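Local coordinates for protein 2-hydroxyhepta-2,4-diene-1, 7-dioateisomerase (Mycobacterium abscessus, PDB 3R6O) that probably acts as a magnesium-dependent isomerase on 2-hydroxyhepta-2,4-diene-1,7-dioate, as a member of the fumarylacetoacetate hydrolase (FAH) family, at residues 104-109 with 277-282; 172-177 with 260-265; 235-240 with 252-257. All coordinates share one frame; numbering follows the deposited sequence. Where two conformers were deposited one is given.

Contact 1: 104-109 with 277-282; sequences GQVIAL and GDIILT
Q105 and D278 meet at the N-terminal end of this strand pair, where Q105 NE2 gives D278 OD2 a nearly straight hydrogen bond of 2.8 Å. The acceptor lies in the plane of the Q105 amide, whereas the nitrogen stands 52° out of the carboxylate plane, and the two flat groups are turned 72° apart. With CG between the backbone N and the carbonyl carbon and an extended chain beyond it, Q105 carries its amide across the D278 carboxylate. The other oxygen, D278 OD1, receives a weak bond from Q105 N and a hydrogen bond from a water 2.6 Å away. That water also accepts from G104 N, so the G104 end is the looser, hydrated one. Q105 OE1 bonds S135 OG of the second subunit, while Q105 NE2 has a further acceptor in A273 O.

Beyond this end the segments become neighbouring parallel strands, 106-109 and 279-281, inside a mixed sheet; their axes approach to 4.6 Å at 17°. I107 is gripped at both backbone polar atoms: its N donates to I279 O at 2.9 Å, and its O accepts from L281 N at 2.8 Å. L109 N continues the pattern to L281 O.

Packing is dense along the strands. On one sheet face V106 CG1 lies 4.1 Å from L281 CD1, their side chains crossing at a slant, and A108 CB sits beside L281 CB. This face looks toward the metal site: A108 approaches D189, a magnesium ligand, and L281 touches both E160 and D189. On the opposite face I107 CB meets I280 CG1 at 4.2 Å, and helix 261-269 covers L109 and I280 through V264.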
# COMPACT_ATOMS: atom_id res chain seq x y z
N GLY A 104 0.87 -7.36 0.79
CA GLY A 104 0.00 -6.58 -0.11
C GLY A 104 -0.12 -5.12 0.31
O GLY A 104 -0.23 -4.22 -0.53
N GLN A 105 -0.16 -4.89 1.63
CA GLN A 105 -0.16 -3.55 2.16
C GLN A 105 0.41 -3.58 3.55
O GLN A 105 0.34 -4.61 4.24
CB GLN A 105 -1.55 -2.91 2.18
CG GLN A 105 -2.56 -3.57 3.13
CD GLN A 105 -3.99 -3.17 2.87
OE1 GLN A 105 -4.28 -2.00 2.55
NE2 GLN A 105 -4.92 -4.14 3.05
N VAL A 106 0.98 -2.44 3.95
CA VAL A 106 1.54 -2.29 5.28
C VAL A 106 0.90 -1.12 6.00
O VAL A 106 1.06 0.04 5.60
CB VAL A 106 3.05 -2.11 5.22
CG1 VAL A 106 3.65 -2.04 6.66
CG2 VAL A 106 3.65 -3.28 4.36
N ILE A 107 0.11 -1.47 7.00
CA ILE A 107 -0.62 -0.51 7.82
C ILE A 107 0.19 -0.26 9.08
O ILE A 107 0.73 -1.20 9.66
CB ILE A 107 -2.00 -1.04 8.22
CG1 ILE A 107 -2.81 -1.45 7.00
CG2 ILE A 107 -2.77 0.03 9.09
CD1 ILE A 107 -2.86 -0.47 5.94
N ALA A 108 0.29 0.99 9.49
CA ALA A 108 0.96 1.35 10.76
C ALA A 108 0.04 2.25 11.59
O ALA A 108 -0.57 3.21 11.05
CB ALA A 108 2.32 2.10 10.50
N LEU A 109 -0.01 1.98 12.89
CA LEU A 109 -0.81 2.79 13.79
C LEU A 109 0.04 3.82 14.53
O LEU A 109 1.07 3.49 15.14
CB LEU A 109 -1.54 1.88 14.77
CG LEU A 109 -3.00 1.63 14.58
CD1 LEU A 109 -3.30 0.92 13.23
CD2 LEU A 109 -3.47 0.81 15.88
N GLY A 277 -1.23 -12.01 4.16
CA GLY A 277 0.07 -11.45 3.90
C GLY A 277 0.19 -10.00 4.25
O GLY A 277 1.29 -9.48 4.31
N ASP A 278 -0.95 -9.34 4.51
CA ASP A 278 -0.94 -7.95 4.96
C ASP A 278 -0.32 -7.89 6.36
O ASP A 278 -0.40 -8.85 7.14
CB ASP A 278 -2.34 -7.35 5.02
CG ASP A 278 -2.94 -7.06 3.65
OD1 ASP A 278 -2.26 -7.13 2.61
OD2 ASP A 278 -4.12 -6.72 3.64
N ILE A 279 0.34 -6.77 6.63
CA ILE A 279 1.02 -6.52 7.91
C ILE A 279 0.42 -5.30 8.57
O ILE A 279 0.22 -4.27 7.89
CB ILE A 279 2.51 -6.22 7.67
CG1 ILE A 279 3.22 -7.48 7.12
CG2 ILE A 279 3.25 -5.74 8.95
CD1 ILE A 279 4.65 -7.16 6.76
N ILE A 280 0.14 -5.40 9.87
CA ILE A 280 -0.24 -4.22 10.68
C ILE A 280 0.79 -3.99 11.80
O ILE A 280 0.97 -4.87 12.65
CB ILE A 280 -1.68 -4.35 11.28
CG1 ILE A 280 -2.74 -4.64 10.19
CG2 ILE A 280 -2.08 -3.05 11.97
CD1 ILE A 280 -4.12 -5.13 10.80
N LEU A 281 1.45 -2.83 11.80
CA LEU A 281 2.29 -2.39 12.91
C LEU A 281 1.36 -1.73 13.94
O LEU A 281 0.60 -0.80 13.62
CB LEU A 281 3.36 -1.39 12.46
CG LEU A 281 4.65 -1.96 11.85
CD1 LEU A 281 4.30 -2.69 10.65
CD2 LEU A 281 5.66 -0.76 11.55
N THR A 282 1.44 -2.21 15.18
CA THR A 282 0.40 -1.90 16.15
C THR A 282 0.70 -0.72 17.05
O THR A 282 -0.02 -0.50 18.00
CB THR A 282 0.01 -3.11 16.99
OG1 THR A 282 1.14 -3.59 17.73
CG2 THR A 282 -0.56 -4.22 16.07
O HOH W 1 -1.24 -9.19 1.37

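Contact 2: 172-177 with 260-265; sequences IERSQA and GFAEVV
R174 reaches along the outer side of helix 261-269 and lies beside E263, both side chains pointing the same way. Its CB starts off with CG anti to the backbone N (chi1 -155°), and CG comes to 4.0 Å from A262 CB. CD already passes E263 CG; the bend at chi3 (-57°) then keeps NE beside that same carbon. The guanidinium presents one face to it as well, with R174 CZ 3.9 Å from E263 CG. At the tip R174 NH1 is 3.2 Å from E263 OE2, a salt bridge of charges alone: the oxygen is well out of the guanidinium plane and no N-H points at it. The other tip nitrogen, NH2, pairs with E266, so two glutamates of one helix probably share the arginine's charge. E263 is itself anchored by OE1, which accepts from G260 N at 3.1 Å; the nitrogen stands 36° out of the carboxylate plane.

Away from this ion pair, at the solvent-facing rim, the contact turns apolar. A177 CB fits between A262 and V265, 4.0 Å from A262 CB and 3.8 Å from V265 CB. I172 approaches V265 at a slant, with I172 CD1 3.6 Å from V265 CG1.

The 172-177 segment belongs to the connection between strands 155-165 and 181-192, and it packs against the first turns of helix 261-269, with G260 as the N-cap residue. On another side of that helix F261 meets Y184 edge-to-face and touches I161 and V163 of strand 155-165, so the helix is sandwiched between the connection and the large mixed sheet.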
# COMPACT_ATOMS: atom_id res chain seq x y z
N ILE A 172 -14.13 -7.17 10.46
CA ILE A 172 -13.82 -8.29 11.34
C ILE A 172 -14.27 -7.94 12.74
O ILE A 172 -13.96 -6.87 13.25
CB ILE A 172 -12.32 -8.57 11.36
CG1 ILE A 172 -11.82 -8.87 9.94
CG2 ILE A 172 -11.93 -9.71 12.36
CD1 ILE A 172 -10.35 -8.99 9.87
N GLU A 173 -15.03 -8.84 13.35
CA GLU A 173 -15.53 -8.61 14.69
C GLU A 173 -14.37 -8.92 15.67
O GLU A 173 -13.54 -9.82 15.43
CB GLU A 173 -16.78 -9.48 14.92
CG GLU A 173 -17.92 -8.82 15.74
CD GLU A 173 -18.50 -7.55 15.14
OE1 GLU A 173 -18.25 -7.24 13.95
OE2 GLU A 173 -19.22 -6.85 15.87
N ARG A 174 -14.30 -8.15 16.75
CA ARG A 174 -13.28 -8.30 17.77
C ARG A 174 -13.01 -9.76 18.17
O ARG A 174 -11.87 -10.18 18.17
CB ARG A 174 -13.72 -7.53 19.01
CG ARG A 174 -12.63 -7.09 19.91
CD ARG A 174 -13.22 -6.22 21.04
NE ARG A 174 -13.93 -5.07 20.47
CZ ARG A 174 -14.06 -3.88 21.05
NH1 ARG A 174 -13.57 -3.65 22.26
NH2 ARG A 174 -14.72 -2.91 20.42
N SER A 175 -14.04 -10.54 18.47
CA SER A 175 -13.84 -11.88 19.01
C SER A 175 -13.34 -12.87 17.95
O SER A 175 -12.86 -13.95 18.28
CB SER A 175 -15.14 -12.43 19.61
OG SER A 175 -16.04 -12.73 18.57
N GLN A 176 -13.46 -12.50 16.69
CA GLN A 176 -12.97 -13.26 15.55
C GLN A 176 -11.63 -12.76 15.01
O GLN A 176 -11.05 -13.42 14.17
CB GLN A 176 -13.97 -13.20 14.39
CG GLN A 176 -15.45 -13.49 14.70
CD GLN A 176 -15.73 -14.94 15.03
OE1 GLN A 176 -15.00 -15.54 15.79
NE2 GLN A 176 -16.79 -15.51 14.45
N ALA A 177 -11.12 -11.63 15.50
CA ALA A 177 -9.82 -11.10 15.05
C ALA A 177 -8.70 -12.16 15.04
O ALA A 177 -7.91 -12.22 14.11
CB ALA A 177 -9.42 -9.95 15.90
N GLY A 260 -5.91 -2.89 22.04
CA GLY A 260 -5.27 -4.22 21.99
C GLY A 260 -5.30 -4.85 20.61
O GLY A 260 -6.03 -4.38 19.70
N PHE A 261 -4.53 -5.92 20.44
CA PHE A 261 -4.44 -6.64 19.13
C PHE A 261 -5.79 -6.90 18.44
O PHE A 261 -5.97 -6.62 17.24
CB PHE A 261 -3.69 -7.97 19.27
CG PHE A 261 -2.21 -7.83 19.48
CD1 PHE A 261 -1.38 -7.28 18.47
CD2 PHE A 261 -1.63 -8.25 20.66
CE1 PHE A 261 -0.01 -7.16 18.68
CE2 PHE A 261 -0.27 -8.14 20.88
CZ PHE A 261 0.55 -7.60 19.89
N ALA A 262 -6.75 -7.41 19.20
CA ALA A 262 -8.05 -7.72 18.63
C ALA A 262 -8.77 -6.45 18.16
O ALA A 262 -9.30 -6.40 17.06
CB ALA A 262 -8.91 -8.56 19.64
N GLU A 263 -8.71 -5.41 18.96
CA GLU A 263 -9.34 -4.14 18.64
C GLU A 263 -8.65 -3.41 17.49
O GLU A 263 -9.32 -2.69 16.74
CB GLU A 263 -9.34 -3.23 19.86
CG GLU A 263 -10.19 -3.67 20.99
CD GLU A 263 -9.95 -2.82 22.24
OE1 GLU A 263 -8.87 -2.94 22.90
OE2 GLU A 263 -10.85 -2.01 22.54
N VAL A 264 -7.34 -3.57 17.39
CA VAL A 264 -6.55 -3.12 16.21
C VAL A 264 -7.10 -3.73 14.92
O VAL A 264 -7.46 -3.01 13.99
CB VAL A 264 -5.05 -3.40 16.40
CG1 VAL A 264 -4.25 -3.20 15.09
CG2 VAL A 264 -4.47 -2.44 17.47
N VAL A 265 -7.26 -5.06 14.91
CA VAL A 265 -7.76 -5.75 13.73
C VAL A 265 -9.19 -5.30 13.38
O VAL A 265 -9.51 -5.06 12.20
CB VAL A 265 -7.69 -7.27 13.90
CG1 VAL A 265 -8.42 -7.97 12.76
CG2 VAL A 265 -6.22 -7.72 13.98

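Contact 3: 235-240 with 252-257; sequences FETFDF and GSTVDM
T254 joins F238 by both its backbone and its side chain. With OG1 between the backbone N and the carbonyl carbon (chi1 60°), the hydroxyl stands where F238 N donates to it at 3.1 Å, while T254 N donates to F238 O at 3.0 Å. Thus both backbone polar atoms of F238 are held by one threonine. The same rotamer sets T254 CG2 at the edge of the F238 ring, 4.1 Å from F238 CB, and at 4.0 Å from F240 CE2. A water joins T254 OG1 to T237 OG1, and T237 CG2 packs against V255 CG1 on the exposed side.

The ring of F240 is folded back over its partner strand. Its CG lies between N and C (chi1 52°), which lays one ring face on G252: the glycine CA is 4.0 Å from the ring centroid and 19° off the normal, a CH-pi contact, and G252 O sits over the same ring, displaced toward its rim. Beneath the ring F240 N donates to G252 O and G252 N to F240 O, the two bonds of a hydrogen-bonded antiparallel pair. D239 and S253 form the neighbouring non-hydrogen-bonded pair; their side chains lie on the other sheet face, where S253 OG makes a weak bond to D239 OD1.

F238 also takes a cation-pi contact from K310, and F240 leans on I159 and I161 of strand 155-165, with its side chain about 6 Å from that of the magnesium ligand E160. The arrangement is the open end of the beta hairpin of strands 239-244 and 247-253, where the second strand leaves in a short 3-10 turn, 254-256.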
# COMPACT_ATOMS: atom_id res chain seq x y z
N PHE A 235 -5.03 -13.47 21.78
CA PHE A 235 -3.74 -12.87 21.44
C PHE A 235 -2.77 -13.00 22.60
O PHE A 235 -3.19 -13.14 23.76
CB PHE A 235 -3.91 -11.39 21.03
CG PHE A 235 -4.54 -11.24 19.68
CD1 PHE A 235 -3.76 -11.27 18.53
CD2 PHE A 235 -5.91 -11.17 19.56
CE1 PHE A 235 -4.36 -11.21 17.30
CE2 PHE A 235 -6.50 -11.08 18.34
CZ PHE A 235 -5.72 -11.09 17.20
N GLU A 236 -1.49 -13.01 22.28
CA GLU A 236 -0.44 -13.12 23.27
C GLU A 236 0.01 -11.73 23.68
O GLU A 236 -0.40 -10.71 23.10
CB GLU A 236 0.75 -13.92 22.74
CG GLU A 236 0.40 -15.37 22.35
CD GLU A 236 1.57 -16.32 22.45
OE1 GLU A 236 2.60 -15.97 23.08
OE2 GLU A 236 1.46 -17.44 21.93
N THR A 237 0.79 -11.71 24.74
CA THR A 237 1.38 -10.51 25.29
C THR A 237 2.88 -10.53 25.00
O THR A 237 3.52 -11.61 25.03
CB THR A 237 1.05 -10.48 26.77
OG1 THR A 237 -0.37 -10.27 26.89
CG2 THR A 237 1.80 -9.39 27.53
N PHE A 238 3.44 -9.36 24.67
CA PHE A 238 4.87 -9.22 24.42
C PHE A 238 5.48 -8.06 25.19
O PHE A 238 4.81 -7.05 25.44
CB PHE A 238 5.14 -9.00 22.94
CG PHE A 238 4.53 -10.04 22.10
CD1 PHE A 238 5.24 -11.16 21.72
CD2 PHE A 238 3.21 -9.92 21.74
CE1 PHE A 238 4.63 -12.14 20.98
CE2 PHE A 238 2.61 -10.88 20.98
CZ PHE A 238 3.32 -11.99 20.60
N ASP A 239 6.73 -8.24 25.60
CA ASP A 239 7.51 -7.16 26.19
C ASP A 239 8.67 -6.92 25.28
O ASP A 239 9.31 -7.85 24.83
CB ASP A 239 8.01 -7.54 27.58
CG ASP A 239 6.88 -7.73 28.57
OD1 ASP A 239 5.99 -6.83 28.67
OD2 ASP A 239 6.85 -8.78 29.24
N PHE A 240 8.96 -5.66 24.97
CA PHE A 240 9.95 -5.41 23.93
C PHE A 240 10.78 -4.17 24.26
O PHE A 240 10.30 -3.26 24.93
CB PHE A 240 9.27 -5.30 22.55
CG PHE A 240 8.12 -4.32 22.52
CD1 PHE A 240 8.31 -3.04 22.06
CD2 PHE A 240 6.87 -4.66 23.03
CE1 PHE A 240 7.25 -2.13 22.03
CE2 PHE A 240 5.79 -3.73 23.03
CZ PHE A 240 6.00 -2.47 22.55
N GLY A 252 8.55 -1.27 26.01
CA GLY A 252 7.12 -1.40 26.03
C GLY A 252 6.63 -2.80 26.34
O GLY A 252 7.39 -3.78 26.27
N SER A 253 5.36 -2.84 26.72
CA SER A 253 4.57 -4.05 26.88
C SER A 253 3.24 -3.84 26.12
O SER A 253 2.62 -2.78 26.20
CB SER A 253 4.26 -4.25 28.36
OG SER A 253 3.32 -5.30 28.59
N THR A 254 2.76 -4.86 25.43
CA THR A 254 1.51 -4.72 24.69
C THR A 254 0.27 -4.48 25.60
O THR A 254 -0.78 -4.06 25.11
CB THR A 254 1.31 -5.92 23.73
OG1 THR A 254 1.27 -7.14 24.48
CG2 THR A 254 2.48 -5.93 22.68
N VAL A 255 0.41 -4.62 26.91
CA VAL A 255 -0.68 -4.32 27.83
C VAL A 255 -0.98 -2.83 27.89
O VAL A 255 -2.03 -2.42 28.38
CB VAL A 255 -0.42 -4.81 29.29
CG1 VAL A 255 -0.26 -6.32 29.31
CG2 VAL A 255 0.77 -4.10 29.91
N ASP A 256 -0.05 -2.01 27.40
CA ASP A 256 -0.24 -0.57 27.41
C ASP A 256 -0.87 -0.04 26.14
O ASP A 256 -1.07 1.17 25.97
CB ASP A 256 1.08 0.14 27.71
CG ASP A 256 1.52 -0.10 29.15
OD1 ASP A 256 0.68 0.14 30.05
OD2 ASP A 256 2.69 -0.51 29.38
N MET A 257 -1.18 -0.95 25.22
CA MET A 257 -1.86 -0.53 24.00
C MET A 257 -3.24 0.03 24.34
O MET A 257 -4.03 -0.56 25.06
CB MET A 257 -1.95 -1.67 23.01
CG MET A 257 -0.61 -2.15 22.48
SD MET A 257 -0.77 -3.83 21.81
CE MET A 257 -1.47 -3.50 20.23
O HOH W 2 -1.12 -7.61 25.58

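Overall arrangement
Contact 1 closes the longest loop, bringing 104-109 beside 277-282, far apart in the chain, as adjacent strands of the large mixed sheet. Within that loop 172-177 returns to 260-265 in contact 2, and inside this second loop 235-240 pairs with 252-257 in contact 3; the three therefore nest without crossing. Contact 3 belongs to the five-stranded sheet, and the chain runs from it through M257 into helix 261-269, then on to strand 279-281. That helix is the common junction: V264 packs on L109 and I280 of contact 1, while F261 and A262 lie against F235. M257 meets T282, linking contacts 1 and 3 directly.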